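Local coordinates for porphyranase B (Zobellia galactanivorans, PDB 3JUU), which hydrolyses the sulfated red-algal polysaccharide porphyran at the linkages between beta-D-galactopyranose and alpha-L-galactopyranose-6-sulfate, at residues F125-E130 against V206-K211. Sequence-based numbering, arbitrary orientation.
Sequences FWLINE and VWWKSK
One methyl group, Leu127 CD1, makes every close approach between 125-130 and 206-211. It lies 4.2 Å from Val206 CG1 and 4.3 Å from CE3 of Trp208. No hydrogen bond joins the two segments, and the contact is purely apolar. The methyl sits against two residues that are next-but-one neighbours on strand 202-210, both of which start their side chains toward 125-130. With chi2 of Leu127 at 154°, CD1 reaches out to the opposing strand. It meets the benzene half of the Trp208 indole obliquely. Trp208 has CG anti to its backbone N (chi1 175°), which swings the six-membered ring out to the Leu127 methyl. The indole has two further partners: its NE1 hydrogen-bonds to the carbonyl of Phe232, and it stacks edge-to-face with Tyr107. Val206 also touches Ile146, while Leu127 rests on Leu238, so the apolar layer extends to the two strands paired with 122-128, 141-150 and 237-242. On the other side of strand 122-128, Trp126 points away from this interior and touches Glu143, the likely nucleophile. Leu127 is hydrogen-bonded through its backbone to Leu144, the residue after Glu143. The contact thus lies in the hydrophobic core next to strand 141-150, which carries the likely catalytic residues Glu143 and Glu148, where the two facing sheets of the GH16 beta-sandwich jelly roll meet through side chains.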
loop_
_atom_site.group_PDB
_atom_site.type_symbol
_atom_site.label_atom_id
_atom_site.label_comp_id
_atom_site.label_asym_id
_atom_site.label_seq_id
_atom_site.Cartn_x
_atom_site.Cartn_y
_atom_site.Cartn_z
ATOM N N PHE A 125 0.179 -1.537 -0.803
ATOM C CA PHE A 125 -0.178 -1.482 0.616
ATOM C C PHE A 125 0.958 -0.665 1.268
ATOM O O PHE A 125 2.149 -1.050 1.081
ATOM C CB PHE A 125 -0.119 -2.909 1.171
ATOM C CG PHE A 125 -0.442 -3.006 2.649
ATOM C CD1 PHE A 125 -1.589 -2.368 3.195
ATOM C CD2 PHE A 125 0.408 -3.723 3.534
ATOM C CE1 PHE A 125 -1.875 -2.483 4.579
ATOM C CE2 PHE A 125 0.114 -3.856 4.919
ATOM C CZ PHE A 125 -0.983 -3.217 5.461
ATOM N N TRP A 126 0.617 0.450 1.926
ATOM C CA TRP A 126 1.649 1.435 2.339
ATOM C C TRP A 126 1.149 2.366 3.427
ATOM O O TRP A 126 -0.075 2.333 3.762
ATOM C CB TRP A 126 2.282 2.181 1.143
ATOM C CG TRP A 126 1.295 2.835 0.132
ATOM C CD1 TRP A 126 0.477 2.148 -0.734
ATOM C CD2 TRP A 126 1.033 4.230 -0.065
ATOM N NE1 TRP A 126 -0.238 3.070 -1.505
ATOM C CE2 TRP A 126 0.089 4.337 -1.121
ATOM C CE3 TRP A 126 1.579 5.418 0.489
ATOM C CZ2 TRP A 126 -0.449 5.575 -1.575
ATOM C CZ3 TRP A 126 1.106 6.673 0.017
ATOM C CH2 TRP A 126 0.092 6.745 -1.044
ATOM N N LEU A 127 2.074 3.186 3.949
ATOM C CA LEU A 127 1.771 4.139 5.032
ATOM C C LEU A 127 2.315 5.450 4.571
ATOM O O LEU A 127 3.398 5.485 3.949
ATOM C CB LEU A 127 2.587 3.727 6.326
ATOM C CG LEU A 127 1.942 2.507 7.037
ATOM C CD1 LEU A 127 2.939 1.657 7.892
ATOM C CD2 LEU A 127 0.814 3.040 7.931
ATOM N N ILE A 128 1.646 6.554 4.894
ATOM C CA ILE A 128 2.244 7.865 4.626
ATOM C C ILE A 128 1.774 8.790 5.748
ATOM O O ILE A 128 0.703 8.605 6.293
ATOM C CB ILE A 128 1.900 8.348 3.135
ATOM C CG1 ILE A 128 2.689 9.598 2.742
ATOM C CG2 ILE A 128 0.347 8.602 3.006
ATOM C CD1 ILE A 128 2.615 9.981 1.321
ATOM N N ASN A 129 2.549 9.829 6.052
ATOM C CA ASN A 129 2.077 10.839 6.967
ATOM C C ASN A 129 1.236 11.849 6.162
ATOM O O ASN A 129 1.084 11.722 4.921
ATOM C CB ASN A 129 3.271 11.498 7.699
ATOM C CG ASN A 129 4.041 12.481 6.825
ATOM O OD1 ASN A 129 4.194 12.298 5.585
ATOM N ND2 ASN A 129 4.510 13.598 7.459
ATOM N N GLU A 130 0.732 12.849 6.845
ATOM C CA GLU A 130 -0.134 13.851 6.170
ATOM C C GLU A 130 0.413 15.237 6.564
ATOM O O GLU A 130 -0.074 15.877 7.484
ATOM C CB GLU A 130 -1.599 13.602 6.598
ATOM C CG GLU A 130 -2.152 12.382 5.833
ATOM C CD GLU A 130 -3.593 12.064 6.165
ATOM O OE1 GLU A 130 -4.142 12.718 7.063
ATOM O OE2 GLU A 130 -4.173 11.128 5.551
ATOM N N VAL A 206 5.090 -5.082 7.732
ATOM C CA VAL A 206 6.228 -4.262 8.139
ATOM C C VAL A 206 6.178 -4.089 9.648
ATOM O O VAL A 206 5.129 -3.720 10.237
ATOM C CB VAL A 206 6.257 -2.900 7.431
ATOM C CG1 VAL A 206 4.990 -2.029 7.796
ATOM C CG2 VAL A 206 7.589 -2.152 7.756
ATOM N N TRP A 207 7.333 -4.301 10.288
ATOM C CA TRP A 207 7.508 -3.787 11.699
ATOM C C TRP A 207 8.111 -2.436 11.689
ATOM O O TRP A 207 9.312 -2.275 11.377
ATOM C CB TRP A 207 8.352 -4.764 12.529
ATOM C CG TRP A 207 8.363 -4.437 13.994
ATOM C CD1 TRP A 207 7.502 -3.616 14.675
ATOM C CD2 TRP A 207 9.341 -4.883 14.952
ATOM N NE1 TRP A 207 7.867 -3.577 16.026
ATOM C CE2 TRP A 207 8.985 -4.346 16.197
ATOM C CE3 TRP A 207 10.468 -5.711 14.860
ATOM C CZ2 TRP A 207 9.758 -4.574 17.382
ATOM C CZ3 TRP A 207 11.247 -5.957 16.068
ATOM C CH2 TRP A 207 10.888 -5.364 17.276
ATOM N N TRP A 208 7.267 -1.408 11.861
ATOM C CA TRP A 208 7.732 -0.064 11.979
ATOM C C TRP A 208 8.166 0.047 13.456
ATOM O O TRP A 208 7.394 0.508 14.311
ATOM C CB TRP A 208 6.580 0.899 11.637
ATOM C CG TRP A 208 6.866 2.340 11.815
ATOM C CD1 TRP A 208 8.078 2.955 11.963
ATOM C CD2 TRP A 208 5.884 3.395 11.718
ATOM N NE1 TRP A 208 7.903 4.324 12.067
ATOM C CE2 TRP A 208 6.570 4.624 11.900
ATOM C CE3 TRP A 208 4.479 3.400 11.483
ATOM C CZ2 TRP A 208 5.913 5.897 11.909
ATOM C CZ3 TRP A 208 3.804 4.676 11.535
ATOM C CH2 TRP A 208 4.542 5.895 11.735
ATOM N N LYS A 209 9.406 -0.371 13.734
ATOM C CA LYS A 209 9.889 -0.638 15.087
ATOM C C LYS A 209 10.221 0.659 15.791
ATOM O O LYS A 209 9.910 0.816 16.979
ATOM C CB LYS A 209 11.110 -1.586 14.994
ATOM C CG LYS A 209 11.826 -1.798 16.349
ATOM C CD LYS A 209 13.046 -2.649 16.017
ATOM C CE LYS A 209 13.759 -3.086 17.310
ATOM N NZ LYS A 209 14.208 -1.934 18.089
ATOM N N SER A 210 10.894 1.574 15.111
ATOM C CA SER A 210 11.320 2.857 15.714
ATOM C C SER A 210 11.493 3.870 14.619
ATOM O O SER A 210 11.295 3.545 13.429
ATOM C CB SER A 210 12.639 2.686 16.490
ATOM O OG SER A 210 13.677 2.550 15.550
ATOM N N LYS A 211 11.949 5.087 14.957
ATOM C CA LYS A 211 12.076 6.130 13.930
ATOM C C LYS A 211 13.148 5.733 12.891
ATOM O O LYS A 211 13.153 6.269 11.818
ATOM C CB LYS A 211 12.488 7.471 14.572
ATOM C CG LYS A 211 13.962 7.396 15.120
ATOM C CD LYS A 211 14.349 8.636 15.952
ATOM C CE LYS A 211 15.739 8.355 16.584
ATOM N NZ LYS A 211 16.418 9.566 17.195
#